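Local coordinates for signal recognition particle receptor FtsY (Sulfolobus acidocaldarius, PDB 5L3S), which serves as the docking receptor of the signal recognition particle and belongs to the SRP54-type family, joining a helical bundle to a nucleotide-binding domain of the P-loop class, at residues B[117-122]-B[277-282]; B[218-223]-B[246-251]; B[222-227]-B[252-257]. One frame throughout, in Å; residues are numbered along the deposited sequence.

Contact 1: B[117-122]-B[277-282]; sequences TIAKVV and QNYDDL. With GNP (phosphoaminophosphonic acid-guanylate ester), chain R.
At the base end of the GNP pocket, K120 of helix 114-127 lies along loop 277-282, which leads from strand 270-274 to strand 282-284 of the P-loop domain. The lysine's CG stands anti to the carbonyl carbon (chi1 -60°) and the chain beyond is extended, a course that carries it past the type I turn N278-D281. K120 CB lies 3.5 Å from Y279 O, and K120 CD packs 4.1 Å from L282 CB. At the tip, K120 NZ donates to D281 O at 3.0 Å, tilted 33° from the carbonyl plane. The same NZ also bonds to G276 O and, weakly, to GNP O6 at 3.2 Å. Further back on the helix, A119 CB approaches the Y279 ring obliquely, 3.6 Å from Y279 CE1, while Y279 OH is bonded to H151 of helix 144-155. A water donates to both K120 O and Y279 O, stitching helix to turn. Q277 grips the ribose: NE2 donates to GNP O2' at 2.7 Å in a nearly straight bond of 170°. The buried K120 ammonium, among two backbone carbonyls and the base oxygen, is probably stabilised by their dipoles; the nucleotide is held firmly by Q277 and only weakly by K120.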
loop_
_atom_site.group_PDB
_atom_site.type_symbol
_atom_site.label_atom_id
_atom_site.label_comp_id
_atom_site.label_asym_id
_atom_site.label_seq_id
_atom_site.Cartn_x
_atom_site.Cartn_y
_atom_site.Cartn_z
ATOM N N THR B 117 9.738 8.409 -6.014
ATOM C CA THR B 117 10.944 7.576 -6.077
ATOM C C THR B 117 11.849 8.029 -7.227
ATOM O O THR B 117 13.075 8.025 -7.123
ATOM C CB THR B 117 10.577 6.080 -6.217
ATOM O OG1 THR B 117 9.816 5.674 -5.067
ATOM C CG2 THR B 117 11.856 5.209 -6.316
ATOM N N ILE B 118 11.241 8.457 -8.325
ATOM C CA ILE B 118 12.022 9.000 -9.430
ATOM C C ILE B 118 12.839 10.218 -8.995
ATOM O O ILE B 118 14.028 10.327 -9.310
ATOM C CB ILE B 118 11.124 9.309 -10.634
ATOM C CG1 ILE B 118 10.871 8.015 -11.395
ATOM C CG2 ILE B 118 11.780 10.337 -11.551
ATOM C CD1 ILE B 118 9.859 8.169 -12.481
ATOM N N ALA B 119 12.220 11.095 -8.215
ATOM C CA ALA B 119 12.922 12.252 -7.667
ATOM C C ALA B 119 14.109 11.856 -6.776
ATOM O O ALA B 119 15.172 12.477 -6.828
ATOM C CB ALA B 119 11.941 13.138 -6.902
ATOM N N LYS B 120 13.927 10.834 -5.944
ATOM C CA LYS B 120 15.015 10.356 -5.102
ATOM C C LYS B 120 16.140 9.766 -5.949
ATOM O O LYS B 120 17.320 9.927 -5.627
ATOM C CB LYS B 120 14.513 9.265 -4.134
ATOM C CG LYS B 120 13.404 9.713 -3.186
ATOM C CD LYS B 120 12.967 8.540 -2.313
ATOM C CE LYS B 120 11.785 8.913 -1.420
ATOM N NZ LYS B 120 11.462 7.786 -0.478
ATOM N N VAL B 121 15.764 9.058 -7.011
ATOM C CA VAL B 121 16.747 8.453 -7.898
ATOM C C VAL B 121 17.535 9.541 -8.621
ATOM O O VAL B 121 18.760 9.463 -8.733
ATOM C CB VAL B 121 16.095 7.458 -8.891
ATOM C CG1 VAL B 121 17.123 6.976 -9.927
ATOM C CG2 VAL B 121 15.530 6.247 -8.133
ATOM N N VAL B 122 16.850 10.570 -9.101
ATOM C CA VAL B 122 17.560 11.737 -9.634
ATOM C C VAL B 122 18.565 12.297 -8.629
ATOM O O VAL B 122 19.715 12.578 -8.974
ATOM C CB VAL B 122 16.584 12.879 -10.013
ATOM C CG1 VAL B 122 17.373 14.154 -10.374
ATOM C CG2 VAL B 122 15.704 12.448 -11.162
ATOM N N GLN B 277 9.800 11.026 2.649
ATOM C CA GLN B 277 9.315 11.813 1.508
ATOM C C GLN B 277 10.338 12.807 0.946
ATOM O O GLN B 277 10.060 13.486 -0.036
ATOM C CB GLN B 277 7.996 12.525 1.856
ATOM C CG GLN B 277 6.917 11.575 2.391
ATOM C CD GLN B 277 5.579 12.256 2.622
ATOM O OE1 GLN B 277 5.286 12.713 3.728
ATOM N NE2 GLN B 277 4.767 12.344 1.572
ATOM N N ASN B 278 11.499 12.904 1.581
ATOM C CA ASN B 278 12.566 13.799 1.117
ATOM C C ASN B 278 13.481 13.085 0.136
ATOM O O ASN B 278 13.511 11.858 0.098
ATOM C CB ASN B 278 13.406 14.319 2.287
ATOM C CG ASN B 278 12.618 15.203 3.230
ATOM O OD1 ASN B 278 11.757 15.966 2.804
ATOM N ND2 ASN B 278 12.921 15.112 4.523
ATOM N N TYR B 279 14.246 13.850 -0.641
ATOM C CA TYR B 279 14.993 13.274 -1.747
ATOM C C TYR B 279 16.055 12.292 -1.268
ATOM O O TYR B 279 16.335 11.306 -1.941
ATOM C CB TYR B 279 15.626 14.367 -2.601
ATOM C CG TYR B 279 14.606 15.271 -3.259
ATOM C CD1 TYR B 279 13.375 14.778 -3.672
ATOM C CD2 TYR B 279 14.872 16.619 -3.452
ATOM C CE1 TYR B 279 12.431 15.615 -4.270
ATOM C CE2 TYR B 279 13.942 17.455 -4.040
ATOM C CZ TYR B 279 12.731 16.949 -4.451
ATOM O OH TYR B 279 11.810 17.798 -5.039
ATOM N N ASP B 280 16.635 12.570 -0.108
ATOM C CA ASP B 280 17.686 11.706 0.472
ATOM C C ASP B 280 17.125 10.394 1.044
ATOM O O ASP B 280 17.885 9.486 1.393
ATOM C CB ASP B 280 18.414 12.478 1.576
ATOM C CG ASP B 280 19.799 11.921 1.879
ATOM O OD1 ASP B 280 20.483 11.466 0.934
ATOM O OD2 ASP B 280 20.209 11.949 3.065
ATOM N N ASP B 281 15.798 10.284 1.139
ATOM C CA ASP B 281 15.188 9.138 1.841
ATOM C C ASP B 281 15.146 7.841 1.026
ATOM O O ASP B 281 14.090 7.265 0.794
ATOM C CB ASP B 281 13.804 9.505 2.384
ATOM C CG ASP B 281 13.877 10.617 3.417
ATOM O OD1 ASP B 281 14.971 10.834 3.969
ATOM O OD2 ASP B 281 12.857 11.280 3.672
ATOM N N LEU B 282 16.322 7.387 0.610
ATOM C CA LEU B 282 16.436 6.210 -0.226
ATOM C C LEU B 282 17.701 5.484 0.240
ATOM O O LEU B 282 18.755 6.086 0.327
ATOM C CB LEU B 282 16.588 6.629 -1.694
ATOM C CG LEU B 282 16.517 5.527 -2.762
ATOM C CD1 LEU B 282 15.117 5.023 -2.943
ATOM C CD2 LEU B 282 17.098 6.002 -4.094
HETATM P PG GNP R . 0.369 7.611 -8.958
HETATM O O1G GNP R . 1.204 8.263 -10.035
HETATM O O2G GNP R . -0.972 8.304 -8.764
HETATM O O3G GNP R . 0.052 6.153 -9.211
HETATM N N3B GNP R . 1.162 7.706 -7.572
HETATM P PB GNP R . 2.740 7.327 -7.471
HETATM O O1B GNP R . 3.489 8.049 -8.499
HETATM O O2B GNP R . 2.883 5.865 -7.548
HETATM O O3A GNP R . 3.164 7.799 -6.096
HETATM P PA GNP R . 3.589 9.195 -5.621
HETATM O O1A GNP R . 5.027 9.452 -5.958
HETATM O O2A GNP R . 2.602 10.234 -6.050
HETATM O "O5'" GNP R . 3.600 9.093 -4.056
HETATM C "C5'" GNP R . 2.379 8.893 -3.274
HETATM C "C4'" GNP R . 2.611 9.411 -1.865
HETATM O "O4'" GNP R . 3.530 8.520 -1.130
HETATM C "C3'" GNP R . 3.244 10.787 -1.806
HETATM O "O3'" GNP R . 2.717 11.478 -0.687
HETATM C "C2'" GNP R . 4.733 10.478 -1.575
HETATM O "O2'" GNP R . 5.386 11.549 -0.915
HETATM C "C1'" GNP R . 4.564 9.309 -0.592
HETATM N N9 GNP R . 5.759 8.472 -0.506
HETATM C C8 GNP R . 6.485 7.910 -1.521
HETATM N N7 GNP R . 7.508 7.185 -1.103
HETATM C C5 GNP R . 7.426 7.286 0.283
HETATM C C6 GNP R . 8.251 6.726 1.282
HETATM O O6 GNP R . 9.254 6.023 1.093
HETATM N N1 GNP R . 7.840 7.082 2.570
HETATM C C2 GNP R . 6.730 7.868 2.841
HETATM N N2 GNP R . 6.447 8.126 4.117
HETATM N N3 GNP R . 5.953 8.397 1.903
HETATM C C4 GNP R . 6.362 8.071 0.661
HETATM O O HOH W 1 18.313 9.812 -3.158
#

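Contact 2: B[218-223]-B[246-251]; sequences ILILDS and ILTKVD. With GNP (phosphoaminophosphonic acid-guanylate ester), chain R.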
loop_
_atom_site.group_PDB
_atom_site.type_symbol
_atom_site.label_atom_id
_atom_site.label_comp_id
_atom_site.label_asym_id
_atom_site.label_seq_id
_atom_site.Cartn_x
_atom_site.Cartn_y
_atom_site.Cartn_z
ATOM N N ILE B 218 12.018 -1.004 -13.465
ATOM C CA ILE B 218 11.854 -1.084 -12.023
ATOM C C ILE B 218 10.379 -1.083 -11.637
ATOM O O ILE B 218 9.652 -0.142 -11.938
ATOM C CB ILE B 218 12.545 0.081 -11.292
ATOM C CG1 ILE B 218 14.045 0.101 -11.627
ATOM C CG2 ILE B 218 12.339 -0.040 -9.780
ATOM C CD1 ILE B 218 14.800 1.241 -10.974
ATOM N N LEU B 219 9.961 -2.151 -10.972
ATOM C CA LEU B 219 8.626 -2.223 -10.397
ATOM C C LEU B 219 8.672 -1.571 -9.028
ATOM O O LEU B 219 9.578 -1.840 -8.229
ATOM C CB LEU B 219 8.182 -3.679 -10.268
ATOM C CG LEU B 219 6.885 -3.900 -9.464
ATOM C CD1 LEU B 219 5.698 -3.265 -10.154
ATOM C CD2 LEU B 219 6.672 -5.416 -9.187
ATOM N N ILE B 220 7.710 -0.691 -8.761
ATOM C CA ILE B 220 7.579 -0.109 -7.432
ATOM C C ILE B 220 6.502 -0.852 -6.623
ATOM O O ILE B 220 5.385 -1.030 -7.094
ATOM C CB ILE B 220 7.238 1.390 -7.499
ATOM C CG1 ILE B 220 8.255 2.138 -8.382
ATOM C CG2 ILE B 220 7.209 1.977 -6.097
ATOM C CD1 ILE B 220 9.693 1.934 -7.926
ATOM N N LEU B 221 6.870 -1.320 -5.432
ATOM C CA LEU B 221 5.930 -1.954 -4.505
ATOM C C LEU B 221 5.891 -1.174 -3.189
ATOM O O LEU B 221 6.911 -0.669 -2.721
ATOM C CB LEU B 221 6.317 -3.435 -4.247
ATOM C CG LEU B 221 6.288 -4.379 -5.462
ATOM C CD1 LEU B 221 6.898 -5.748 -5.161
ATOM C CD2 LEU B 221 4.853 -4.547 -6.006
ATOM N N ASP B 222 4.698 -1.085 -2.601
ATOM C CA ASP B 222 4.467 -0.431 -1.318
ATOM C C ASP B 222 4.748 -1.429 -0.191
ATOM O O ASP B 222 4.113 -2.482 -0.122
ATOM C CB ASP B 222 2.981 -0.004 -1.252
ATOM C CG ASP B 222 2.667 0.932 -0.091
ATOM O OD1 ASP B 222 3.310 0.832 0.976
ATOM O OD2 ASP B 222 1.758 1.785 -0.261
ATOM N N SER B 223 5.672 -1.101 0.709
ATOM C CA SER B 223 6.009 -2.044 1.789
ATOM C C SER B 223 4.901 -2.223 2.829
ATOM O O SER B 223 4.958 -3.163 3.626
ATOM C CB SER B 223 7.310 -1.665 2.486
ATOM O OG SER B 223 7.155 -0.481 3.243
ATOM N N ILE B 246 11.886 -1.504 -6.247
ATOM C CA ILE B 246 12.116 -0.583 -5.143
ATOM C C ILE B 246 10.891 -0.640 -4.215
ATOM O O ILE B 246 9.759 -0.534 -4.675
ATOM C CB ILE B 246 12.390 0.862 -5.652
ATOM C CG1 ILE B 246 13.761 0.914 -6.357
ATOM C CG2 ILE B 246 12.332 1.870 -4.496
ATOM C CD1 ILE B 246 14.077 2.268 -7.048
ATOM N N LEU B 247 11.137 -0.838 -2.920
ATOM C CA LEU B 247 10.074 -0.888 -1.910
ATOM C C LEU B 247 9.974 0.459 -1.223
ATOM O O LEU B 247 10.985 0.976 -0.739
ATOM C CB LEU B 247 10.425 -1.931 -0.837
ATOM C CG LEU B 247 10.582 -3.384 -1.260
ATOM C CD1 LEU B 247 10.751 -4.268 -0.016
ATOM C CD2 LEU B 247 9.365 -3.806 -2.055
ATOM N N THR B 248 8.765 1.018 -1.146
ATOM C CA THR B 248 8.578 2.344 -0.554
ATOM C C THR B 248 7.918 2.309 0.829
ATOM O O THR B 248 7.364 1.289 1.238
ATOM C CB THR B 248 7.656 3.202 -1.444
ATOM O OG1 THR B 248 6.383 2.556 -1.533
ATOM C CG2 THR B 248 8.255 3.362 -2.864
ATOM N N LYS B 249 7.979 3.444 1.528
ATOM C CA LYS B 249 7.227 3.664 2.756
ATOM C C LYS B 249 7.645 2.725 3.874
ATOM O O LYS B 249 6.853 2.395 4.741
ATOM C CB LYS B 249 5.711 3.563 2.498
ATOM C CG LYS B 249 5.218 4.498 1.392
ATOM C CD LYS B 249 3.715 4.276 1.080
ATOM C CE LYS B 249 3.361 4.912 -0.294
ATOM N NZ LYS B 249 1.961 4.589 -0.734
ATOM N N VAL B 250 8.907 2.306 3.843
ATOM C CA VAL B 250 9.442 1.397 4.850
ATOM C C VAL B 250 9.479 2.125 6.195
ATOM O O VAL B 250 9.436 1.502 7.263
ATOM C CB VAL B 250 10.829 0.882 4.396
ATOM C CG1 VAL B 250 11.570 0.196 5.521
ATOM C CG2 VAL B 250 10.650 -0.060 3.207
ATOM N N ASP B 251 9.490 3.459 6.138
ATOM C CA ASP B 251 9.477 4.262 7.368
ATOM C C ASP B 251 8.143 4.189 8.141
ATOM O O ASP B 251 8.061 4.662 9.271
ATOM C CB ASP B 251 9.849 5.726 7.090
ATOM C CG ASP B 251 9.004 6.350 5.978
ATOM O OD1 ASP B 251 8.909 5.786 4.861
ATOM O OD2 ASP B 251 8.409 7.413 6.231
HETATM P PG GNP R . 0.369 7.611 -8.958
HETATM O O1G GNP R . 1.204 8.263 -10.035
HETATM O O2G GNP R . -0.972 8.304 -8.764
HETATM O O3G GNP R . 0.052 6.153 -9.211
HETATM N N3B GNP R . 1.162 7.706 -7.572
HETATM P PB GNP R . 2.740 7.327 -7.471
HETATM O O1B GNP R . 3.489 8.049 -8.499
HETATM O O2B GNP R . 2.883 5.865 -7.548
HETATM O O3A GNP R . 3.164 7.799 -6.096
HETATM P PA GNP R . 3.589 9.195 -5.621
HETATM O O1A GNP R . 5.027 9.452 -5.958
HETATM O O2A GNP R . 2.602 10.234 -6.050
HETATM O "O5'" GNP R . 3.600 9.093 -4.056
HETATM C "C5'" GNP R . 2.379 8.893 -3.274
HETATM C "C4'" GNP R . 2.611 9.411 -1.865
HETATM O "O4'" GNP R . 3.530 8.520 -1.130
HETATM C "C3'" GNP R . 3.244 10.787 -1.806
HETATM O "O3'" GNP R . 2.717 11.478 -0.687
HETATM C "C2'" GNP R . 4.733 10.478 -1.575
HETATM O "O2'" GNP R . 5.386 11.549 -0.915
HETATM C "C1'" GNP R . 4.564 9.309 -0.592
HETATM N N9 GNP R . 5.759 8.472 -0.506
HETATM C C8 GNP R . 6.485 7.910 -1.521
HETATM N N7 GNP R . 7.508 7.185 -1.103
HETATM C C5 GNP R . 7.426 7.286 0.283
HETATM C C6 GNP R . 8.251 6.726 1.282
HETATM O O6 GNP R . 9.254 6.023 1.093
HETATM N N1 GNP R . 7.840 7.082 2.570
HETATM C C2 GNP R . 6.730 7.868 2.841
HETATM N N2 GNP R . 6.447 8.126 4.117
HETATM N N3 GNP R . 5.953 8.397 1.903
HETATM C C4 GNP R . 6.362 8.071 0.661
#
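I220, L221 and D222 pair in parallel register with I246, L247 and T248, joining the two strands of a beta-alpha-beta unit whose connection runs through helix 228-239. The short strand segments run parallel, their directions 29° apart, and the bonds alternate regularly, beginning with I246 N to L219 O at 3.1 Å. Packing is tight on both faces of this central part. On one, I220 and I246 lie side by side, with I220 CD1 3.7 Å from I246 CB, and I220 CG2 meets T248 CG2 at 3.7 Å where the two side chains cross at about a right angle. On the other, L221 CB rests 3.8 Å from L247 CD2, and both leucines are backed by helix 258-266.

At the C-terminal ends of the strands the contact turns polar, and T248-D251 has the T-K-x-D sequence of the guanine-recognition motif. The more open side is at D222 and D251, both partly exposed. D222 and K249 form a salt bridge: K249 NZ reaches D222 OD2 at 2.9 Å from above the carboxylate plane, 48° out of it. K249 NZ also bonds to G111 O and to the backbone of another protein chain. The lysine's extended aliphatic part passes along one face of the purine, K249 CG lying 3.7 Å from GNP C5, while K249 N donates to GNP O6 at 2.9 Å. D251, not touching 218-223, accepts hydrogen bonds from GNP N1 at OD1 and from GNP N2 at OD2, and OD2 has a further polar partner on the other chain. Buried S223, by contrast, fastens the two segments closely: chi1 70° turns OG to the same carbonyl that S223 N already uses, and S223 OG donates to T248 O at 2.7 Å.

Contact 3: B[222-227]-B[252-257]; sequences DSLAGS and ADAKGG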
loop_
_atom_site.group_PDB
_atom_site.type_symbol
_atom_site.label_atom_id
_atom_site.label_comp_id
_atom_site.label_asym_id
_atom_site.label_seq_id
_atom_site.Cartn_x
_atom_site.Cartn_y
_atom_site.Cartn_z
ATOM N N ASP B 222 4.698 -1.085 -2.601
ATOM C CA ASP B 222 4.467 -0.431 -1.318
ATOM C C ASP B 222 4.748 -1.429 -0.191
ATOM O O ASP B 222 4.113 -2.482 -0.122
ATOM C CB ASP B 222 2.981 -0.004 -1.252
ATOM C CG ASP B 222 2.667 0.932 -0.091
ATOM O OD1 ASP B 222 3.310 0.832 0.976
ATOM O OD2 ASP B 222 1.758 1.785 -0.261
ATOM N N SER B 223 5.672 -1.101 0.709
ATOM C CA SER B 223 6.009 -2.044 1.789
ATOM C C SER B 223 4.901 -2.223 2.829
ATOM O O SER B 223 4.958 -3.163 3.626
ATOM C CB SER B 223 7.310 -1.665 2.486
ATOM O OG SER B 223 7.155 -0.481 3.243
ATOM N N LEU B 224 3.910 -1.329 2.841
ATOM C CA LEU B 224 2.749 -1.512 3.728
ATOM C C LEU B 224 1.761 -2.536 3.198
ATOM O O LEU B 224 0.903 -3.017 3.936
ATOM C CB LEU B 224 2.017 -0.201 3.974
ATOM C CG LEU B 224 2.605 0.693 5.060
ATOM C CD1 LEU B 224 1.948 2.069 4.989
ATOM C CD2 LEU B 224 2.429 0.057 6.442
ATOM N N ALA B 225 1.886 -2.885 1.924
ATOM C CA ALA B 225 0.970 -3.843 1.321
ATOM C C ALA B 225 1.222 -5.261 1.825
ATOM O O ALA B 225 2.369 -5.667 2.025
ATOM C CB ALA B 225 1.066 -3.781 -0.202
ATOM N N GLY B 226 0.142 -6.014 2.027
ATOM C CA GLY B 226 0.245 -7.394 2.477
ATOM C C GLY B 226 0.469 -8.327 1.305
ATOM O O GLY B 226 1.245 -8.017 0.395
ATOM N N SER B 227 -0.240 -9.451 1.313
ATOM C CA SER B 227 -0.074 -10.494 0.300
ATOM C C SER B 227 -0.277 -10.033 -1.151
ATOM O O SER B 227 0.216 -10.675 -2.081
ATOM C CB SER B 227 -1.008 -11.677 0.604
ATOM O OG SER B 227 -2.370 -11.279 0.526
ATOM N N ALA B 252 7.115 3.592 7.544
ATOM C CA ALA B 252 5.852 3.359 8.270
ATOM C C ALA B 252 5.910 2.124 9.189
ATOM O O ALA B 252 4.905 1.426 9.352
ATOM C CB ALA B 252 4.723 3.206 7.306
ATOM N N ASP B 253 7.077 1.853 9.772
ATOM C CA ASP B 253 7.259 0.710 10.673
ATOM C C ASP B 253 6.932 -0.612 9.968
ATOM O O ASP B 253 6.553 -1.598 10.598
ATOM C CB ASP B 253 6.402 0.877 11.939
ATOM C CG ASP B 253 6.777 -0.108 13.038
ATOM O OD1 ASP B 253 7.969 -0.464 13.121
ATOM O OD2 ASP B 253 5.882 -0.531 13.808
ATOM N N ALA B 254 7.100 -0.619 8.651
ATOM C CA ALA B 254 6.835 -1.793 7.832
ATOM C C ALA B 254 8.079 -2.665 7.754
ATOM O O ALA B 254 9.168 -2.167 7.471
ATOM C CB ALA B 254 6.421 -1.358 6.438
ATOM N N LYS B 255 7.922 -3.966 7.988
ATOM C CA LYS B 255 9.063 -4.875 7.957
ATOM C C LYS B 255 9.582 -5.139 6.545
ATOM O O LYS B 255 10.778 -5.330 6.351
ATOM C CB LYS B 255 8.729 -6.198 8.656
ATOM C CG LYS B 255 8.413 -6.046 10.117
ATOM C CD LYS B 255 9.640 -5.636 10.901
ATOM C CE LYS B 255 9.303 -5.405 12.362
ATOM N NZ LYS B 255 8.388 -6.459 12.869
ATOM N N GLY B 256 8.677 -5.158 5.571
ATOM C CA GLY B 256 9.048 -5.381 4.185
ATOM C C GLY B 256 9.292 -6.834 3.799
ATOM O O GLY B 256 10.153 -7.112 2.959
ATOM N N GLY B 257 8.509 -7.751 4.365
ATOM C CA GLY B 257 8.705 -9.184 4.135
ATOM C C GLY B 257 8.534 -9.565 2.672
ATOM O O GLY B 257 8.992 -10.625 2.256
HETATM O O HOH W 2 5.894 -5.044 4.990
#
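L224 packs its branched end against A252 and A254, which belong to the loop after the guanine-recognition motif. With chi1 at -83°, CG lies beside the backbone N, and the branched end comes nearer to 252-257 than CB, which stands back. L224 CG is the first atom to touch that loop, 4.0 Å from A252 CB. L224 CD1 comes closer, 3.8 Å from A252 CB. L224 CD2 touches A252 CB too and leans on toward A254 CB, 4.2 Å away. That alanine methyl is shared, for S223 OG lies 3.4 Å from A254 CB. No direct hydrogen bond crosses here; a water accepting from G256 N at 2.8 Å sits close to S223 O. The backbone at L224 is held by an Asx turn, in which D222 OD1 accepts from L224 N at 2.9 Å, inside the type I turn D222-A225. D253 to G257 read D-A-K-G-G, probably the counterpart of the DARGG motif of SRP GTPases. Another protein chain packs on both loops; its basic groups meet L224 and form a salt bridge with D253. The contact thus joins the loop between strand 216-222 and helix 228-239 to the loop between strand 244-248 and helix 258-266.

How the contacts relate
From the N terminus, helix 114-127 supplies the first half of contact 1, whose partner comes only at 277-282, so this contact closes the longest loop and encloses the other two. Within it, strand 216-222 supplies the first segment of contact 2, and its end begins contact 3. These two share D222 and S223; their loops overlap, closing one after the other at 246-251 and 252-257. In space contacts 1 and 2 meet where T117 packs on I246 and T248; contact 3 does not touch contact 1, their centres lying about 19 Å apart. Contact 1 ties helix 114-127 to the loop before strand 282-284, contact 2 joins strands 216-222 and 244-248, and contact 3 joins the loops that follow them.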